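Local coordinates for plasmin and fibronectin-binding protein A (Streptococcus pneumoniae, PDB 4MR0), which acts as a fibronectin-dependent adhesin and invasin on the pneumococcal surface, binding human fibronectin, plasmin, plasminogen and serum albumin, at residues K119-V124 against Q136-A141; A178-G183 against I192-G197; L310-K313 against A318-D321. One frame throughout, in Å; residues are numbered along the deposited sequence.

Interaction 1: K119-V124 against Q136-A141; sequences KDYGAV and QDAIDA
The carbonyl O of Asp137 accepts the helical hydrogen bond from Ala141 N at 3.0 Å and at the same time lies over one face of the Tyr121 ring. Tyr121 carries the whole contact: its ring lies against the turn of helix formed by Asp137, Ala138 and Ala141. The main approach is a CH-pi contact, with Ala138 CA 3.9 Å from the centroid of the Tyr121 ring and 18° off the ring normal. Beside it Ala138 CB meets Tyr121 CD1 at 3.7 Å, while CD2 on the other ortho side of the Tyr121 ring comes within 3.9 Å of Asp137 CB. At the far end of the ring Ala141 CB lies 3.6 Å from Tyr121 OH, in a position oblique to the ring. Tyr121 keeps CG anti to its own carbonyl carbon (chi1 -54°), which swings the ring from the loop onto the helix. The loop is itself folded tightly: Gly122 N bonds to Lys119 O at 3.1 Å, and Gly122 adopts backbone angles that suit glycine. Helix 132-143 lies at the N-terminal end of the beta-helix, in the part related to pectate lyase-like proteins. Tyr121 and Ala141 both also rest on Leu116 of strand 116-117, Ile139 turns to Val164 of strand 164-165, and a salt bridge from Asp140 to Lys167 ties down the same helix.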
loop_
_atom_site.group_PDB
_atom_site.type_symbol
_atom_site.label_atom_id
_atom_site.label_comp_id
_atom_site.label_asym_id
_atom_site.label_seq_id
_atom_site.Cartn_x
_atom_site.Cartn_y
_atom_site.Cartn_z
ATOM N N LYS A 119 -24.348 22.880 3.575
ATOM C CA LYS A 119 -24.698 24.279 3.312
ATOM C C LYS A 119 -25.680 24.754 4.379
ATOM O O LYS A 119 -25.752 25.943 4.695
ATOM C CB LYS A 119 -25.338 24.422 1.924
ATOM C CG LYS A 119 -24.493 23.867 0.786
ATOM C CD LYS A 119 -23.158 24.584 0.670
ATOM C CE LYS A 119 -23.217 25.752 -0.303
ATOM N NZ LYS A 119 -23.272 25.281 -1.717
ATOM N N ASP A 120 -26.434 23.806 4.930
ATOM C CA ASP A 120 -27.410 24.100 5.971
ATOM C C ASP A 120 -26.747 24.711 7.194
ATOM O O ASP A 120 -27.407 25.365 8.007
ATOM C CB ASP A 120 -28.131 22.819 6.396
ATOM C CG ASP A 120 -29.074 22.295 5.333
ATOM O OD1 ASP A 120 -28.910 22.665 4.149
ATOM O OD2 ASP A 120 -29.973 21.500 5.685
ATOM N N TYR A 121 -25.442 24.500 7.325
ATOM C CA TYR A 121 -24.723 25.012 8.479
ATOM C C TYR A 121 -23.728 26.121 8.183
ATOM O O TYR A 121 -22.861 26.422 9.005
ATOM C CB TYR A 121 -24.036 23.854 9.206
ATOM C CG TYR A 121 -25.000 22.746 9.557
ATOM C CD1 TYR A 121 -25.377 21.801 8.604
ATOM C CD2 TYR A 121 -25.572 22.668 10.829
ATOM C CE1 TYR A 121 -26.301 20.804 8.906
ATOM C CE2 TYR A 121 -26.499 21.674 11.141
ATOM C CZ TYR A 121 -26.857 20.748 10.174
ATOM O OH TYR A 121 -27.773 19.766 10.465
ATOM N N GLY A 122 -23.853 26.737 7.011
ATOM C CA GLY A 122 -22.969 27.836 6.677
ATOM C C GLY A 122 -21.828 27.558 5.721
ATOM O O GLY A 122 -21.041 28.459 5.425
ATOM N N ALA A 123 -21.711 26.324 5.246
ATOM C CA ALA A 123 -20.646 26.003 4.305
ATOM C C ALA A 123 -20.902 26.844 3.060
ATOM O O ALA A 123 -22.026 26.883 2.567
ATOM C CB ALA A 123 -20.680 24.521 3.956
ATOM N N VAL A 124 -19.870 27.516 2.558
ATOM C CA VAL A 124 -20.019 28.353 1.370
ATOM C C VAL A 124 -19.635 27.593 0.103
ATOM O O VAL A 124 -20.260 27.763 -0.941
ATOM C CB VAL A 124 -19.161 29.629 1.483
ATOM C CG1 VAL A 124 -19.336 30.492 0.232
ATOM C CG2 VAL A 124 -19.560 30.413 2.736
ATOM N N GLN A 136 -18.265 20.247 10.285
ATOM C CA GLN A 136 -18.267 19.546 11.565
ATOM C C GLN A 136 -19.652 19.579 12.215
ATOM O O GLN A 136 -20.101 18.582 12.781
ATOM C CB GLN A 136 -17.238 20.160 12.511
ATOM C CG GLN A 136 -16.944 19.306 13.744
ATOM C CD GLN A 136 -16.413 17.919 13.391
ATOM O OE1 GLN A 136 -17.111 16.911 13.533
ATOM N NE2 GLN A 136 -15.177 17.866 12.917
ATOM N N ASP A 137 -20.330 20.722 12.138
ATOM C CA ASP A 137 -21.663 20.841 12.724
ATOM C C ASP A 137 -22.637 19.895 12.024
ATOM O O ASP A 137 -23.530 19.330 12.652
ATOM C CB ASP A 137 -22.182 22.285 12.623
ATOM C CG ASP A 137 -21.320 23.273 13.394
ATOM O OD1 ASP A 137 -20.745 22.881 14.430
ATOM O OD2 ASP A 137 -21.228 24.447 12.972
ATOM N N ALA A 138 -22.463 19.727 10.718
ATOM C CA ALA A 138 -23.322 18.838 9.953
ATOM C C ALA A 138 -23.108 17.414 10.450
ATOM O O ALA A 138 -24.063 16.689 10.727
ATOM C CB ALA A 138 -22.989 18.930 8.470
ATOM N N ILE A 139 -21.842 17.023 10.563
ATOM C CA ILE A 139 -21.495 15.689 11.028
ATOM C C ILE A 139 -22.011 15.456 12.443
ATOM O O ILE A 139 -22.603 14.416 12.730
ATOM C CB ILE A 139 -19.961 15.479 10.997
ATOM C CG1 ILE A 139 -19.470 15.458 9.543
ATOM C CG2 ILE A 139 -19.594 14.182 11.692
ATOM C CD1 ILE A 139 -17.967 15.421 9.408
ATOM N N ASP A 140 -21.787 16.425 13.325
ATOM C CA ASP A 140 -22.236 16.305 14.710
ATOM C C ASP A 140 -23.741 16.091 14.814
ATOM O O ASP A 140 -24.203 15.284 15.618
ATOM C CB ASP A 140 -21.830 17.546 15.510
ATOM C CG ASP A 140 -20.334 17.617 15.749
ATOM O OD1 ASP A 140 -19.634 16.639 15.413
ATOM O OD2 ASP A 140 -19.860 18.647 16.280
ATOM N N ALA A 141 -24.507 16.810 14.001
ATOM C CA ALA A 141 -25.960 16.665 14.017
ATOM C C ALA A 141 -26.351 15.288 13.491
ATOM O O ALA A 141 -27.253 14.638 14.025
ATOM C CB ALA A 141 -26.603 17.750 13.163
#

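Interaction 2: A178-G183 against I192-G197; sequences ATILNG and IVFMTG
Ile180 makes the apolar contacts with two branches: its CG2 meets Val193 CG1 at 3.8 Å, and its CD1 presses on CZ of Phe194 at only 3.2 Å, a tight fit. The methyl arrives at the edge of the Phe194 ring, near the ring plane, with CE2 of Phe194 next nearest to Ile180 CD1 at 3.7 Å. Val193 CG1 sits 3.5 Å above one face of the Phe194 ring, toward its rim. With CG1 anti to the backbone N (chi1 -173°), Val193 sends its two methyls to different partners, Val193 CG2 lying 3.8 Å from Asn182 CB. All this happens inside a parallel beta-helix, in which the chain turns a corner at Val193: strand 178-182 pairs with 156-160 and 220-222, whereas 194-195 pairs with 164-165 and 243-252 on another face. Among aromatic contacts, Phe194 meets Tyr216 edge-to-face, and its ring also meets that of Phe246 with the planes about 25° apart. Polar interactions belong to Asn182, whose buried amide is satisfied beyond the contact: ND2 bonds to Ser191 OG and Met223 O, while OD1 accepts from Ile184 N, holding the amide beside Val193.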
loop_
_atom_site.group_PDB
_atom_site.type_symbol
_atom_site.label_atom_id
_atom_site.label_comp_id
_atom_site.label_asym_id
_atom_site.label_seq_id
_atom_site.Cartn_x
_atom_site.Cartn_y
_atom_site.Cartn_z
ATOM N N ALA A 178 -17.924 17.976 -6.150
ATOM C CA ALA A 178 -17.653 18.506 -4.820
ATOM C C ALA A 178 -16.200 18.156 -4.511
ATOM O O ALA A 178 -15.784 16.998 -4.663
ATOM C CB ALA A 178 -18.579 17.871 -3.789
ATOM N N THR A 179 -15.427 19.159 -4.111
ATOM C CA THR A 179 -14.021 18.966 -3.775
ATOM C C THR A 179 -13.716 19.487 -2.372
ATOM O O THR A 179 -14.061 20.619 -2.029
ATOM C CB THR A 179 -13.084 19.714 -4.766
ATOM O OG1 THR A 179 -13.198 19.135 -6.070
ATOM C CG2 THR A 179 -11.639 19.625 -4.303
ATOM N N ILE A 180 -13.074 18.659 -1.559
ATOM C CA ILE A 180 -12.699 19.086 -0.225
ATOM C C ILE A 180 -11.257 19.558 -0.351
ATOM O O ILE A 180 -10.375 18.787 -0.733
ATOM C CB ILE A 180 -12.851 17.922 0.775
ATOM C CG1 ILE A 180 -14.345 17.625 0.953
ATOM C CG2 ILE A 180 -12.212 18.278 2.112
ATOM C CD1 ILE A 180 -14.654 16.530 1.925
ATOM N N LEU A 181 -11.021 20.838 -0.069
ATOM C CA LEU A 181 -9.682 21.408 -0.193
ATOM C C LEU A 181 -8.920 21.484 1.122
ATOM O O LEU A 181 -9.344 22.152 2.067
ATOM C CB LEU A 181 -9.772 22.808 -0.815
ATOM C CG LEU A 181 -8.461 23.576 -1.011
ATOM C CD1 LEU A 181 -7.528 22.806 -1.939
ATOM C CD2 LEU A 181 -8.773 24.963 -1.581
ATOM N N ASN A 182 -7.778 20.810 1.180
ATOM C CA ASN A 182 -6.975 20.823 2.395
ATOM C C ASN A 182 -6.242 22.143 2.623
ATOM O O ASN A 182 -5.286 22.470 1.911
ATOM C CB ASN A 182 -5.965 19.681 2.380
ATOM C CG ASN A 182 -5.083 19.686 3.608
ATOM O OD1 ASN A 182 -5.469 20.224 4.649
ATOM N ND2 ASN A 182 -3.903 19.077 3.503
ATOM N N GLY A 183 -6.694 22.892 3.625
ATOM C CA GLY A 183 -6.074 24.164 3.950
ATOM C C GLY A 183 -5.401 24.132 5.312
ATOM O O GLY A 183 -5.118 25.176 5.902
ATOM N N ILE A 192 -3.879 16.340 7.814
ATOM C CA ILE A 192 -4.742 15.254 7.364
ATOM C C ILE A 192 -6.163 15.768 7.549
ATOM O O ILE A 192 -6.532 16.198 8.641
ATOM C CB ILE A 192 -4.498 13.997 8.220
ATOM C CG1 ILE A 192 -3.024 13.580 8.088
ATOM C CG2 ILE A 192 -5.447 12.869 7.800
ATOM C CD1 ILE A 192 -2.600 12.430 9.011
ATOM N N VAL A 193 -6.948 15.726 6.478
ATOM C CA VAL A 193 -8.317 16.245 6.482
ATOM C C VAL A 193 -9.347 15.616 7.419
ATOM O O VAL A 193 -10.058 16.334 8.127
ATOM C CB VAL A 193 -8.896 16.230 5.045
ATOM C CG1 VAL A 193 -10.252 16.917 5.022
ATOM C CG2 VAL A 193 -7.937 16.936 4.100
ATOM N N PHE A 194 -9.434 14.290 7.423
ATOM C CA PHE A 194 -10.402 13.578 8.254
ATOM C C PHE A 194 -9.766 12.597 9.239
ATOM O O PHE A 194 -8.834 11.876 8.881
ATOM C CB PHE A 194 -11.375 12.794 7.363
ATOM C CG PHE A 194 -12.193 13.651 6.445
ATOM C CD1 PHE A 194 -13.206 14.459 6.951
ATOM C CD2 PHE A 194 -11.942 13.662 5.078
ATOM C CE1 PHE A 194 -13.968 15.256 6.107
ATOM C CE2 PHE A 194 -12.695 14.454 4.223
ATOM C CZ PHE A 194 -13.709 15.257 4.743
ATOM N N MET A 195 -10.293 12.574 10.465
ATOM C CA MET A 195 -9.834 11.663 11.516
ATOM C C MET A 195 -11.046 11.080 12.251
ATOM O O MET A 195 -12.113 11.699 12.279
ATOM C CB MET A 195 -8.945 12.393 12.512
ATOM C CG MET A 195 -7.556 12.722 11.983
ATOM S SD MET A 195 -6.431 13.310 13.280
ATOM C CE MET A 195 -5.003 13.795 12.360
ATOM N N THR A 196 -10.891 9.884 12.822
ATOM C CA THR A 196 -11.980 9.234 13.547
ATOM C C THR A 196 -11.820 9.391 15.055
ATOM O O THR A 196 -12.467 8.699 15.845
ATOM C CB THR A 196 -12.058 7.735 13.220
ATOM O OG1 THR A 196 -10.849 7.093 13.634
ATOM C CG2 THR A 196 -12.267 7.523 11.727
ATOM N N GLY A 197 -10.952 10.312 15.447
ATOM C CA GLY A 197 -10.722 10.582 16.852
ATOM C C GLY A 197 -10.232 12.009 16.982
ATOM O O GLY A 197 -9.765 12.594 16.007
#

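Interaction 3: L310-K313 against A318-D321; sequences LTRK and ALND
Arg312 runs alongside Leu319 and crosses Asp321 at about a right angle. Arg312 CB lies 3.6 Å from Asp321 OD1; CG, next along, packs against that same oxygen and the carbonyl O of Leu319. Arg312 CD comes within 3.5 Å of Leu319 O, and there the chain bends (chi3 68°) to bring the guanidinium over the Leu319 side chain. Arg312 NE donates to a water at 2.9 Å, and this water in turn donates to Ala318 O at 2.8 Å, bridging side chain and opposing backbone. At the tip, Arg312 CZ sits 3.8 Å from Leu319 CD2, a methyl placed over the centre of one guanidinium face. The two segments are limbs of a long loop between strands 306-308 and 329-337 of the beta-helix, and the loop doubles back on itself between them. Gly314, at this bend, takes part in a manganese site with Gln271, Gln306 and Glu308, and its backbone N donates to Thr311 OG1. The carboxylate of Asp321 ties the limbs together through OD1, which accepts the backbone N of Arg312 at 2.8 Å in a nearly straight bond (177°), on the anti side and 33° out of the carboxylate plane. A second water donates to Asp321 OD1 at 2.6 Å and accepts from Lys313 N. The carboxylate thus binds backbone rather than the Arg312 guanidinium, whose plane stands almost perpendicular to it. On the buried side, Leu310 CD2 lies against Asn320 CB at 3.5 Å, and both residues reach Asn250 of strand 243-252.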
loop_
_atom_site.group_PDB
_atom_site.type_symbol
_atom_site.label_atom_id
_atom_site.label_comp_id
_atom_site.label_asym_id
_atom_site.label_seq_id
_atom_site.Cartn_x
_atom_site.Cartn_y
_atom_site.Cartn_z
ATOM N N LEU A 310 -2.081 -0.365 15.695
ATOM C CA LEU A 310 -2.226 0.926 16.351
ATOM C C LEU A 310 -1.194 1.211 17.446
ATOM O O LEU A 310 -1.312 0.720 18.575
ATOM C CB LEU A 310 -3.654 1.042 16.910
ATOM C CG LEU A 310 -4.144 2.371 17.489
ATOM C CD1 LEU A 310 -4.027 3.485 16.460
ATOM C CD2 LEU A 310 -5.604 2.204 17.922
ATOM N N THR A 311 -0.182 2.000 17.092
ATOM C CA THR A 311 0.878 2.396 18.023
ATOM C C THR A 311 1.113 3.891 17.846
ATOM O O THR A 311 0.755 4.464 16.820
ATOM C CB THR A 311 2.219 1.660 17.742
ATOM O OG1 THR A 311 2.768 2.110 16.497
ATOM C CG2 THR A 311 1.999 0.149 17.687
ATOM N N ARG A 312 1.716 4.529 18.842
ATOM C CA ARG A 312 1.974 5.957 18.747
ATOM C C ARG A 312 3.020 6.249 17.670
ATOM O O ARG A 312 2.973 7.286 17.009
ATOM C CB ARG A 312 2.405 6.496 20.118
ATOM C CG ARG A 312 1.290 6.392 21.150
ATOM C CD ARG A 312 1.726 6.828 22.545
ATOM N NE ARG A 312 2.007 8.257 22.626
ATOM C CZ ARG A 312 2.346 8.881 23.752
ATOM N NH1 ARG A 312 2.443 8.198 24.887
ATOM N NH2 ARG A 312 2.589 10.185 23.748
ATOM N N LYS A 313 3.944 5.312 17.480
ATOM C CA LYS A 313 4.990 5.455 16.474
ATOM C C LYS A 313 4.389 5.549 15.067
ATOM O O LYS A 313 4.749 6.427 14.284
ATOM C CB LYS A 313 5.949 4.262 16.550
ATOM C CG LYS A 313 7.037 4.255 15.478
ATOM C CD LYS A 313 8.045 5.374 15.690
ATOM C CE LYS A 313 9.045 5.446 14.538
ATOM N NZ LYS A 313 9.742 4.142 14.311
ATOM N N ALA A 318 -3.001 9.839 18.266
ATOM C CA ALA A 318 -3.684 9.434 19.484
ATOM C C ALA A 318 -2.714 8.780 20.465
ATOM O O ALA A 318 -1.545 8.545 20.136
ATOM C CB ALA A 318 -4.821 8.470 19.147
ATOM N N LEU A 319 -3.207 8.492 21.665
ATOM C CA LEU A 319 -2.400 7.869 22.705
ATOM C C LEU A 319 -2.376 6.343 22.641
ATOM O O LEU A 319 -1.511 5.720 23.256
ATOM C CB LEU A 319 -2.895 8.292 24.091
ATOM C CG LEU A 319 -2.648 9.738 24.513
ATOM C CD1 LEU A 319 -3.250 9.944 25.891
ATOM C CD2 LEU A 319 -1.149 10.046 24.512
ATOM N N ASN A 320 -3.319 5.748 21.913
ATOM C CA ASN A 320 -3.389 4.288 21.796
ATOM C C ASN A 320 -2.017 3.732 21.449
ATOM O O ASN A 320 -1.435 4.097 20.432
ATOM C CB ASN A 320 -4.400 3.884 20.721
ATOM C CG ASN A 320 -5.791 4.423 21.000
ATOM O OD1 ASN A 320 -6.770 3.673 21.029
ATOM N ND2 ASN A 320 -5.886 5.730 21.202
ATOM N N ASP A 321 -1.504 2.829 22.284
ATOM C CA ASP A 321 -0.173 2.291 22.048
ATOM C C ASP A 321 -0.019 0.799 22.365
ATOM O O ASP A 321 1.084 0.352 22.685
ATOM C CB ASP A 321 0.820 3.120 22.875
ATOM C CG ASP A 321 2.240 3.048 22.355
ATOM O OD1 ASP A 321 2.442 3.027 21.119
ATOM O OD2 ASP A 321 3.164 3.042 23.194
HETATM O O HOH W 1 0.821 10.019 20.648
HETATM O O HOH W 2 4.665 3.297 19.709
#

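In the fold
The three contacts follow one another along the chain without touching. Interactions 1 and 2 lie on the same side of the chain's centre, their centres 14 Å apart and their nearest atoms about 5 Å apart; the first brings a loop onto a helix at the N-terminal end, the second is a buried contact where the chain turns from one face of the beta-helix to another. Interaction 3 is a loop contact, its centre 21 Å from that of interaction 2 and 30 Å from that of interaction 1. Strand 243-252 is touched by side chains of both interactions 2 and 3. A bound manganese ion lies about 7 Å from the Thr311 side chain, and a manganese ion lies about 11 Å from that of Asn182.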